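Local coordinates for uncharacterized protein (Vibrio parahaemolyticus, PDB 1ZBP) that is of unknown function but belongs to the ImpE family, relatives of which are associated with type VI secretion, at residues G11-A16 with C42-F47; I21-A26 with A31-S36; L40-I43 with R49-E52. One frame throughout, in Å; residues are numbered along the deposited sequence.

Following the chain from its N terminus, helix 13-25 runs out, a short turn reverses it, and helix 31-44 returns beside it. Interaction 2 (21-26 with 31-36) closes the small loop at that turn, and interaction 1 (11-16 with 42-47) closes the larger loop at the other end of the hairpin, so that interaction 2 is nested inside it; their centres lie about 14 Å apart. Interaction 3 (40-43 with 49-52) comes after interaction 2 in series and joins helix 31-44 to helix 47-60 round the next turn. It shares C42 and I43 with interaction 1 and touches it. Helix 31-44 takes part in all three and lies between its two sequence neighbours.

Interaction 1: G11-A16 with C42-F47; sequences GQLQQA and CIDGDF
L13 and D44 lean across the gap between their helices, and the leucine supplies the apolar part of the contact with one methyl. With CG anti to the backbone N (chi1 -168°), L13 carries CD2 to the root of the aspartate, 3.9 Å from D44 CA. L13 CD2 also lies 4.0 Å from I43 CG2, so a single branch bridges two successive residues of the opposing helix. A branched, buried leucine suits this place because its tip can rest on the backbone of D44 and on the isoleucine at once.

Q14, exposed to solvent, adds the polar side of the contact. Its side chain is bent at chi2 and meets that of D44 at about a right angle, yet its terminal amide and the carboxylate end up nearly coplanar, their planes 15° apart. A glutamine suits this exposed edge, its long chain carrying a polar amide across to the carboxylate.

Helix 216-219 borders this edge: K219 NZ hydrogen-bonds to D44 O, and the K219 side chain also touches L13. The start of helix 13-25 thus packs on the end of helix 31-44, as in an antiparallel helical hairpin.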
ATOM      1  N   GLY A  11     -18.776   8.977   2.049  1.00 71.99           N
ATOM      2  CA  GLY A  11     -18.132   7.683   1.925  1.00 70.52           C
ATOM      3  C   GLY A  11     -18.696   6.844   0.798  1.00 69.89           C
ATOM      4  O   GLY A  11     -18.571   5.622   0.808  1.00 69.74           O
ATOM      5  N   GLN A  12     -19.321   7.495  -0.177  1.00 69.86           N
ATOM      6  CA  GLN A  12     -19.902   6.773  -1.303  1.00 70.48           C
ATOM      7  C   GLN A  12     -18.962   6.823  -2.509  1.00 69.77           C
ATOM      8  O   GLN A  12     -18.981   7.781  -3.285  1.00 68.30           O
ATOM      9  CB  GLN A  12     -21.259   7.373  -1.674  1.00 72.00           C
ATOM     10  CG  GLN A  12     -22.311   6.327  -2.011  1.00 73.63           C
ATOM     11  CD  GLN A  12     -22.783   5.560  -0.783  1.00 74.62           C
ATOM     12  OE1 GLN A  12     -23.443   4.524  -0.899  1.00 74.56           O
ATOM     13  NE2 GLN A  12     -22.455   6.074   0.401  1.00 75.12           N
ATOM     14  N   LEU A  13     -18.143   5.783  -2.655  1.00 69.28           N
ATOM     15  CA  LEU A  13     -17.180   5.700  -3.746  1.00 68.18           C
ATOM     16  C   LEU A  13     -17.847   5.362  -5.073  1.00 67.64           C
ATOM     17  O   LEU A  13     -17.602   6.030  -6.073  1.00 67.40           O
ATOM     18  CB  LEU A  13     -16.103   4.653  -3.430  1.00 67.97           C
ATOM     19  CG  LEU A  13     -14.872   4.654  -4.350  1.00 67.06           C
ATOM     20  CD1 LEU A  13     -14.142   5.984  -4.229  1.00 67.18           C
ATOM     21  CD2 LEU A  13     -13.945   3.513  -3.977  1.00 66.12           C
ATOM     22  N   GLN A  14     -18.689   4.335  -5.089  1.00 66.96           N
ATOM     23  CA  GLN A  14     -19.361   3.954  -6.322  1.00 67.05           C
ATOM     24  C   GLN A  14     -20.167   5.118  -6.898  1.00 67.85           C
ATOM     25  O   GLN A  14     -20.057   5.428  -8.086  1.00 67.80           O
ATOM     26  CB  GLN A  14     -20.273   2.753  -6.084  1.00 67.52           C
ATOM     27  CG  GLN A  14     -19.544   1.527  -5.566  1.00 68.57           C
ATOM     28  CD  GLN A  14     -18.296   1.208  -6.368  1.00 70.18           C
ATOM     29  OE1 GLN A  14     -17.278   1.892  -6.248  1.00 70.11           O
ATOM     30  NE2 GLN A  14     -18.371   0.173  -7.202  1.00 70.66           N
ATOM     31  N   GLN A  15     -20.972   5.764  -6.055  1.00 67.61           N
ATOM     32  CA  GLN A  15     -21.789   6.899  -6.487  1.00 67.33           C
ATOM     33  C   GLN A  15     -20.928   8.037  -7.032  1.00 66.51           C
ATOM     34  O   GLN A  15     -21.263   8.645  -8.047  1.00 65.61           O
ATOM     35  CB  GLN A  15     -22.654   7.413  -5.319  1.00 68.49           C
ATOM     36  CG  GLN A  15     -23.307   8.784  -5.563  1.00 69.03           C
ATOM     37  CD  GLN A  15     -24.189   9.251  -4.404  1.00 69.81           C
ATOM     38  OE1 GLN A  15     -23.798   9.173  -3.238  1.00 70.81           O
ATOM     39  NE2 GLN A  15     -25.373   9.764  -4.728  1.00 68.04           N
ATOM     40  N   ALA A  16     -19.822   8.318  -6.348  1.00 66.32           N
ATOM     41  CA  ALA A  16     -18.909   9.385  -6.756  1.00 66.10           C
ATOM     42  C   ALA A  16     -18.386   9.149  -8.172  1.00 65.88           C
ATOM     43  O   ALA A  16     -18.160  10.104  -8.920  1.00 65.53           O
ATOM     44  CB  ALA A  16     -17.743   9.485  -5.771  1.00 66.35           C
ATOM     45  N   CYS A  42      -8.340   4.432  -9.020  1.00 42.97           N
ATOM     46  CA  CYS A  42      -7.244   3.715  -8.378  1.00 43.71           C
ATOM     47  C   CYS A  42      -7.661   3.284  -6.969  1.00 42.90           C
ATOM     48  O   CYS A  42      -7.303   2.195  -6.511  1.00 42.04           O
ATOM     49  CB  CYS A  42      -5.997   4.591  -8.328  1.00 42.62           C
ATOM     50  SG  CYS A  42      -5.331   4.916  -9.966  1.00 43.70           S
ATOM     51  N   ILE A  43      -8.432   4.135  -6.295  1.00 41.84           N
ATOM     52  CA  ILE A  43      -8.911   3.827  -4.959  1.00 40.72           C
ATOM     53  C   ILE A  43      -9.848   2.616  -5.019  1.00 41.24           C
ATOM     54  O   ILE A  43      -9.840   1.767  -4.127  1.00 40.83           O
ATOM     55  CB  ILE A  43      -9.672   5.026  -4.343  1.00 39.76           C
ATOM     56  CG1 ILE A  43      -8.742   6.227  -4.206  1.00 35.21           C
ATOM     57  CG2 ILE A  43     -10.212   4.648  -2.969  1.00 39.98           C
ATOM     58  CD1 ILE A  43      -9.426   7.467  -3.695  1.00 35.22           C
ATOM     59  N   ASP A  44     -10.648   2.536  -6.078  1.00 41.98           N
ATOM     60  CA  ASP A  44     -11.587   1.435  -6.239  1.00 42.85           C
ATOM     61  C   ASP A  44     -10.853   0.154  -6.596  1.00 43.39           C
ATOM     62  O   ASP A  44     -11.373  -0.952  -6.411  1.00 43.58           O
ATOM     63  CB  ASP A  44     -12.601   1.768  -7.334  1.00 44.70           C
ATOM     64  CG  ASP A  44     -13.603   0.651  -7.565  1.00 47.19           C
ATOM     65  OD1 ASP A  44     -13.224  -0.394  -8.141  1.00 50.45           O
ATOM     66  OD2 ASP A  44     -14.775   0.817  -7.168  1.00 48.28           O
ATOM     67  N   GLY A  45      -9.645   0.309  -7.126  1.00 43.02           N
ATOM     68  CA  GLY A  45      -8.858  -0.848  -7.508  1.00 44.41           C
ATOM     69  C   GLY A  45      -9.006  -1.254  -8.966  1.00 44.78           C
ATOM     70  O   GLY A  45      -8.336  -2.176  -9.423  1.00 43.76           O
ATOM     71  N   ASP A  46      -9.893  -0.590  -9.702  1.00 46.05           N
ATOM     72  CA  ASP A  46     -10.075  -0.927 -11.113  1.00 47.80           C
ATOM     73  C   ASP A  46      -8.875  -0.346 -11.863  1.00 47.61           C
ATOM     74  O   ASP A  46      -8.942   0.752 -12.426  1.00 47.14           O
ATOM     75  CB  ASP A  46     -11.377  -0.328 -11.660  1.00 48.78           C
ATOM     76  CG  ASP A  46     -11.811  -0.971 -12.976  1.00 51.72           C
ATOM     77  OD1 ASP A  46     -10.940  -1.491 -13.708  1.00 52.99           O
ATOM     78  OD2 ASP A  46     -13.020  -0.945 -13.295  1.00 53.45           O
ATOM     79  N   PHE A  47      -7.771  -1.084 -11.864  1.00 47.49           N
ATOM     80  CA  PHE A  47      -6.557  -0.616 -12.521  1.00 47.62           C
ATOM     81  C   PHE A  47      -6.655  -0.639 -14.050  1.00 48.82           C
ATOM     82  O   PHE A  47      -6.229   0.306 -14.723  1.00 48.73           O
ATOM     83  CB  PHE A  47      -5.358  -1.451 -12.053  1.00 44.90           C
ATOM     84  CG  PHE A  47      -5.225  -1.537 -10.558  1.00 43.28           C
ATOM     85  CD1 PHE A  47      -5.143  -0.387  -9.784  1.00 43.09           C
ATOM     86  CD2 PHE A  47      -5.202  -2.769  -9.920  1.00 44.11           C
ATOM     87  CE1 PHE A  47      -5.031  -0.469  -8.401  1.00 43.31           C
ATOM     88  CE2 PHE A  47      -5.091  -2.861  -8.534  1.00 42.82           C
ATOM     89  CZ  PHE A  47      -5.009  -1.712  -7.776  1.00 43.43           C
TER

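Interaction 2: I21-A26 with A31-S36; sequences IEAIKA and ASLRSS
L33 faces A23 and I24 across the turn, and its side chain can be read outward from the backbone. CB is met first: I24 CG2 rests 3.7 Å from L33 CB, the two side chains lying at a slant to each other. Beyond CB, chi1 of -77° sets CG anti to the carbonyl carbon, and the fork at CG then sends its methyls to A23. L33 CD1 lies 3.6 Å from A23 O, against the backbone, while L33 CD2 comes within 4.0 Å of A23 CB. An alanine at this place is short enough to let the leucine fork sit on the helix surface itself.

The two helices form an antiparallel hairpin, the segment axes approaching to 9.4 Å at an angle of 158° between their directions, an arrangement consistent with the helical hairpins of tetratricopeptide-like arrays.

I24 CG2 has a second neighbour in the aliphatic stem of R34: R34 CG is 4.2 Å from I24 CG2. The arginine chain runs extended past the isoleucine, and its NE hydrogen-bonds to the carbonyl of P28 in the turn; its side chain also touches Q53, Q56 and L60 of helix 47-60.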
ATOM      1  N   ILE A  21     -18.413   9.880 -14.394  1.00 65.46           N
ATOM      2  CA  ILE A  21     -18.553   9.299 -15.719  1.00 67.04           C
ATOM      3  C   ILE A  21     -19.593  10.057 -16.525  1.00 68.62           C
ATOM      4  O   ILE A  21     -19.411  10.285 -17.719  1.00 69.37           O
ATOM      5  CB  ILE A  21     -18.970   7.827 -15.641  1.00 67.51           C
ATOM      6  CG1 ILE A  21     -17.842   7.004 -15.018  1.00 67.58           C
ATOM      7  CG2 ILE A  21     -19.312   7.317 -17.032  1.00 67.41           C
ATOM      8  CD1 ILE A  21     -18.179   5.534 -14.839  1.00 68.70           C
ATOM      9  N   GLU A  22     -20.685  10.441 -15.868  1.00 70.19           N
ATOM     10  CA  GLU A  22     -21.756  11.187 -16.522  1.00 71.32           C
ATOM     11  C   GLU A  22     -21.332  12.646 -16.715  1.00 71.42           C
ATOM     12  O   GLU A  22     -21.779  13.313 -17.649  1.00 71.55           O
ATOM     13  CB  GLU A  22     -23.041  11.141 -15.683  1.00 72.78           C
ATOM     14  CG  GLU A  22     -24.082  10.084 -16.100  1.00 75.40           C
ATOM     15  CD  GLU A  22     -23.773   8.683 -15.595  1.00 75.94           C
ATOM     16  OE1 GLU A  22     -24.687   7.829 -15.607  1.00 76.65           O
ATOM     17  OE2 GLU A  22     -22.619   8.428 -15.196  1.00 77.33           O
ATOM     18  N   ALA A  23     -20.468  13.135 -15.829  1.00 71.11           N
ATOM     19  CA  ALA A  23     -19.994  14.515 -15.902  1.00 71.35           C
ATOM     20  C   ALA A  23     -19.094  14.761 -17.111  1.00 72.34           C
ATOM     21  O   ALA A  23     -19.104  15.850 -17.691  1.00 72.90           O
ATOM     22  CB  ALA A  23     -19.259  14.878 -14.625  1.00 70.52           C
ATOM     23  N   ILE A  24     -18.314  13.752 -17.490  1.00 73.05           N
ATOM     24  CA  ILE A  24     -17.425  13.881 -18.638  1.00 74.31           C
ATOM     25  C   ILE A  24     -18.210  13.739 -19.946  1.00 74.82           C
ATOM     26  O   ILE A  24     -17.767  14.204 -20.996  1.00 74.53           O
ATOM     27  CB  ILE A  24     -16.285  12.823 -18.598  1.00 74.74           C
ATOM     28  CG1 ILE A  24     -16.876  11.410 -18.630  1.00 74.89           C
ATOM     29  CG2 ILE A  24     -15.428  13.021 -17.347  1.00 74.35           C
ATOM     30  CD1 ILE A  24     -15.839  10.307 -18.722  1.00 75.53           C
ATOM     31  N   LYS A  25     -19.375  13.100 -19.882  1.00 75.44           N
ATOM     32  CA  LYS A  25     -20.211  12.928 -21.068  1.00 75.81           C
ATOM     33  C   LYS A  25     -20.803  14.284 -21.466  1.00 75.66           C
ATOM     34  O   LYS A  25     -21.190  14.486 -22.615  1.00 77.08           O
ATOM     35  CB  LYS A  25     -21.346  11.935 -20.793  1.00 76.00           C
ATOM     36  CG  LYS A  25     -20.891  10.579 -20.263  1.00 76.84           C
ATOM     37  CD  LYS A  25     -20.085   9.786 -21.287  1.00 77.40           C
ATOM     38  CE  LYS A  25     -20.982   9.072 -22.287  1.00 76.82           C
ATOM     39  NZ  LYS A  25     -21.789  10.010 -23.106  1.00 76.59           N
ATOM     40  N   ALA A  26     -20.872  15.206 -20.509  1.00 74.58           N
ATOM     41  CA  ALA A  26     -21.406  16.537 -20.763  1.00 73.99           C
ATOM     42  C   ALA A  26     -20.269  17.541 -20.963  1.00 73.36           C
ATOM     43  O   ALA A  26     -20.505  18.734 -21.155  1.00 73.01           O
ATOM     44  CB  ALA A  26     -22.295  16.970 -19.607  1.00 73.28           C
ATOM     45  N   ALA A  31     -10.121  18.248 -18.605  1.00 67.88           N
ATOM     46  CA  ALA A  31      -9.036  17.511 -17.965  1.00 67.28           C
ATOM     47  C   ALA A  31      -9.323  17.201 -16.493  1.00 66.98           C
ATOM     48  O   ALA A  31      -9.243  16.039 -16.075  1.00 66.79           O
ATOM     49  CB  ALA A  31      -7.733  18.295 -18.091  1.00 67.14           C
ATOM     50  N   SER A  32      -9.658  18.238 -15.722  1.00 65.60           N
ATOM     51  CA  SER A  32      -9.960  18.105 -14.292  1.00 63.31           C
ATOM     52  C   SER A  32     -10.945  16.983 -13.977  1.00 61.48           C
ATOM     53  O   SER A  32     -10.766  16.258 -13.005  1.00 61.49           O
ATOM     54  CB  SER A  32     -10.519  19.422 -13.735  1.00 64.19           C
ATOM     55  OG  SER A  32      -9.569  20.472 -13.811  1.00 64.84           O
ATOM     56  N   LEU A  33     -11.991  16.849 -14.788  1.00 59.90           N
ATOM     57  CA  LEU A  33     -12.977  15.803 -14.560  1.00 57.51           C
ATOM     58  C   LEU A  33     -12.373  14.429 -14.820  1.00 56.12           C
ATOM     59  O   LEU A  33     -12.485  13.537 -13.981  1.00 56.56           O
ATOM     60  CB  LEU A  33     -14.212  16.012 -15.445  1.00 56.79           C
ATOM     61  CG  LEU A  33     -15.203  17.099 -15.000  1.00 56.88           C
ATOM     62  CD1 LEU A  33     -16.290  17.296 -16.058  1.00 53.69           C
ATOM     63  CD2 LEU A  33     -15.831  16.694 -13.670  1.00 55.01           C
ATOM     64  N   ARG A  34     -11.730  14.257 -15.972  1.00 54.30           N
ATOM     65  CA  ARG A  34     -11.117  12.972 -16.304  1.00 51.74           C
ATOM     66  C   ARG A  34     -10.065  12.606 -15.253  1.00 49.55           C
ATOM     67  O   ARG A  34      -9.997  11.460 -14.803  1.00 48.10           O
ATOM     68  CB  ARG A  34     -10.494  13.023 -17.706  1.00 52.93           C
ATOM     69  CG  ARG A  34     -11.509  12.964 -18.842  1.00 53.12           C
ATOM     70  CD  ARG A  34     -10.837  13.130 -20.201  1.00 53.41           C
ATOM     71  NE  ARG A  34     -11.776  13.040 -21.322  1.00 54.30           N
ATOM     72  CZ  ARG A  34     -12.238  11.902 -21.838  1.00 55.35           C
ATOM     73  NH1 ARG A  34     -13.092  11.925 -22.856  1.00 54.31           N
ATOM     74  NH2 ARG A  34     -11.838  10.739 -21.348  1.00 55.99           N
ATOM     75  N   SER A  35      -9.270  13.598 -14.857  1.00 46.65           N
ATOM     76  CA  SER A  35      -8.226  13.424 -13.848  1.00 47.20           C
ATOM     77  C   SER A  35      -8.811  12.959 -12.516  1.00 48.41           C
ATOM     78  O   SER A  35      -8.321  12.000 -11.912  1.00 50.45           O
ATOM     79  CB  SER A  35      -7.470  14.738 -13.637  1.00 47.20           C
ATOM     80  OG  SER A  35      -6.464  14.612 -12.639  1.00 45.63           O
ATOM     81  N   SER A  36      -9.857  13.637 -12.052  1.00 48.03           N
ATOM     82  CA  SER A  36     -10.499  13.263 -10.793  1.00 46.37           C
ATOM     83  C   SER A  36     -11.120  11.871 -10.897  1.00 44.74           C
ATOM     84  O   SER A  36     -11.219  11.148  -9.906  1.00 44.45           O
ATOM     85  CB  SER A  36     -11.583  14.286 -10.418  1.00 45.77           C
ATOM     86  OG  SER A  36     -11.019  15.578 -10.206  1.00 44.87           O
TER

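Interaction 3: L40-I43 with R49-E52; sequences LLCI and RADE
A50 sets its single methyl against both L41 and C42, and this is the close-packed half of the contact. A50 CB stands 3.9 Å from L41 CB and 4.0 Å from C42 SG, so one small group touches two consecutive residues of the other helix. L41 also sends CD1 over the backbone, 3.9 Å from A50 CA. All three residues are buried, and the alpha carbons of L41 and A50 are 5.5 Å apart. A residue as small as alanine suits that spacing, since its methyl reaches the neighbouring side chains while the two backbones stay near. C42 adds a compact, polarisable sulfur that packs on the methyl.

Toward R49, which is exposed, the contact opens to solvent although the carbon distances hardly change. Here the leucine fork meets only the aliphatic part of the arginine: L41 CD1 is 4.0 Å from R49 CG, and L41 CD2 lies equally far from the same carbon. A chi1 of -176° swings CG to the side opposite the R49 amide nitrogen, bringing this methylene up to the leucine; the bend at chi2, 65°, then turns the remaining chain aside and carries the guanidinium group away from the leucine. Arginine fits such a border because its stem is greasy and its end is charged. D51, by contrast, points away from helix 31-44 and pairs its OD1 in a salt bridge with R72 of helix 65-84.

Around this joint, L40 turns its side chain to helix 13-25, where A16, L17 and L20 receive it. C42 and I43 reach L185, in the loop before strand 189-196. Helix 31-44 therefore lies between helix 13-25 and helix 47-60, with helix 65-84 next to the latter.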
ATOM      1  N   LEU A  40     -10.131   8.392  -8.312  1.00 42.89           N
ATOM      2  CA  LEU A  40     -11.144   7.566  -7.664  1.00 44.29           C
ATOM      3  C   LEU A  40     -11.217   6.164  -8.265  1.00 44.02           C
ATOM      4  O   LEU A  40     -11.867   5.271  -7.711  1.00 45.26           O
ATOM      5  CB  LEU A  40     -12.512   8.259  -7.734  1.00 45.98           C
ATOM      6  CG  LEU A  40     -12.531   9.707  -7.194  1.00 45.65           C
ATOM      7  CD1 LEU A  40     -13.946  10.267  -7.240  1.00 45.08           C
ATOM      8  CD2 LEU A  40     -11.992   9.741  -5.767  1.00 44.71           C
ATOM      9  N   LEU A  41     -10.557   5.968  -9.401  1.00 43.86           N
ATOM     10  CA  LEU A  41     -10.528   4.653 -10.048  1.00 43.85           C
ATOM     11  C   LEU A  41      -9.437   3.789  -9.410  1.00 43.07           C
ATOM     12  O   LEU A  41      -9.583   2.568  -9.277  1.00 39.65           O
ATOM     13  CB  LEU A  41     -10.260   4.804 -11.548  1.00 45.85           C
ATOM     14  CG  LEU A  41     -11.509   5.081 -12.393  1.00 47.77           C
ATOM     15  CD1 LEU A  41     -11.103   5.401 -13.823  1.00 49.52           C
ATOM     16  CD2 LEU A  41     -12.440   3.866 -12.362  1.00 46.57           C
ATOM     17  N   CYS A  42      -8.340   4.432  -9.020  1.00 42.97           N
ATOM     18  CA  CYS A  42      -7.244   3.715  -8.378  1.00 43.71           C
ATOM     19  C   CYS A  42      -7.661   3.284  -6.969  1.00 42.90           C
ATOM     20  O   CYS A  42      -7.303   2.195  -6.511  1.00 42.04           O
ATOM     21  CB  CYS A  42      -5.997   4.591  -8.328  1.00 42.62           C
ATOM     22  SG  CYS A  42      -5.331   4.916  -9.966  1.00 43.70           S
ATOM     23  N   ILE A  43      -8.432   4.135  -6.295  1.00 41.84           N
ATOM     24  CA  ILE A  43      -8.911   3.827  -4.959  1.00 40.72           C
ATOM     25  C   ILE A  43      -9.848   2.616  -5.019  1.00 41.24           C
ATOM     26  O   ILE A  43      -9.840   1.767  -4.127  1.00 40.83           O
ATOM     27  CB  ILE A  43      -9.672   5.026  -4.343  1.00 39.76           C
ATOM     28  CG1 ILE A  43      -8.742   6.227  -4.206  1.00 35.21           C
ATOM     29  CG2 ILE A  43     -10.212   4.648  -2.969  1.00 39.98           C
ATOM     30  CD1 ILE A  43      -9.426   7.467  -3.695  1.00 35.22           C
ATOM     31  N   ARG A  49      -9.093  -0.137 -15.977  1.00 51.03           N
ATOM     32  CA  ARG A  49      -9.854   1.034 -16.412  1.00 50.17           C
ATOM     33  C   ARG A  49      -9.041   2.318 -16.200  1.00 49.02           C
ATOM     34  O   ARG A  49      -8.922   3.146 -17.108  1.00 48.38           O
ATOM     35  CB  ARG A  49     -11.173   1.102 -15.622  1.00 53.03           C
ATOM     36  CG  ARG A  49     -12.145   2.224 -16.005  1.00 55.10           C
ATOM     37  CD  ARG A  49     -12.681   2.051 -17.421  1.00 60.87           C
ATOM     38  NE  ARG A  49     -13.804   2.949 -17.699  1.00 65.30           N
ATOM     39  CZ  ARG A  49     -14.363   3.098 -18.899  1.00 66.70           C
ATOM     40  NH1 ARG A  49     -13.901   2.409 -19.937  1.00 66.81           N
ATOM     41  NH2 ARG A  49     -15.385   3.932 -19.061  1.00 66.02           N
ATOM     42  N   ALA A  50      -8.488   2.482 -14.999  1.00 46.63           N
ATOM     43  CA  ALA A  50      -7.686   3.659 -14.669  1.00 45.90           C
ATOM     44  C   ALA A  50      -6.583   3.863 -15.703  1.00 44.54           C
ATOM     45  O   ALA A  50      -6.284   4.985 -16.101  1.00 44.65           O
ATOM     46  CB  ALA A  50      -7.070   3.507 -13.274  1.00 43.09           C
ATOM     47  N   ASP A  51      -5.982   2.764 -16.133  1.00 44.38           N
ATOM     48  CA  ASP A  51      -4.915   2.830 -17.111  1.00 45.08           C
ATOM     49  C   ASP A  51      -5.505   3.289 -18.445  1.00 45.53           C
ATOM     50  O   ASP A  51      -4.933   4.141 -19.120  1.00 44.18           O
ATOM     51  CB  ASP A  51      -4.245   1.460 -17.225  1.00 45.19           C
ATOM     52  CG  ASP A  51      -2.853   1.542 -17.788  1.00 46.15           C
ATOM     53  OD1 ASP A  51      -2.089   2.449 -17.378  1.00 46.16           O
ATOM     54  OD2 ASP A  51      -2.515   0.682 -18.629  1.00 47.64           O
ATOM     55  N   GLU A  52      -6.666   2.742 -18.802  1.00 46.00           N
ATOM     56  CA  GLU A  52      -7.350   3.113 -20.040  1.00 48.18           C
ATOM     57  C   GLU A  52      -7.575   4.625 -20.077  1.00 47.66           C
ATOM     58  O   GLU A  52      -7.330   5.271 -21.091  1.00 47.11           O
ATOM     59  CB  GLU A  52      -8.702   2.395 -20.130  1.00 52.75           C
ATOM     60  CG  GLU A  52      -9.375   2.465 -21.493  1.00 57.50           C
ATOM     61  CD  GLU A  52      -8.539   1.827 -22.580  1.00 61.70           C
ATOM     62  OE1 GLU A  52      -8.141   0.650 -22.406  1.00 63.46           O
ATOM     63  OE2 GLU A  52      -8.282   2.497 -23.608  1.00 64.15           O
TER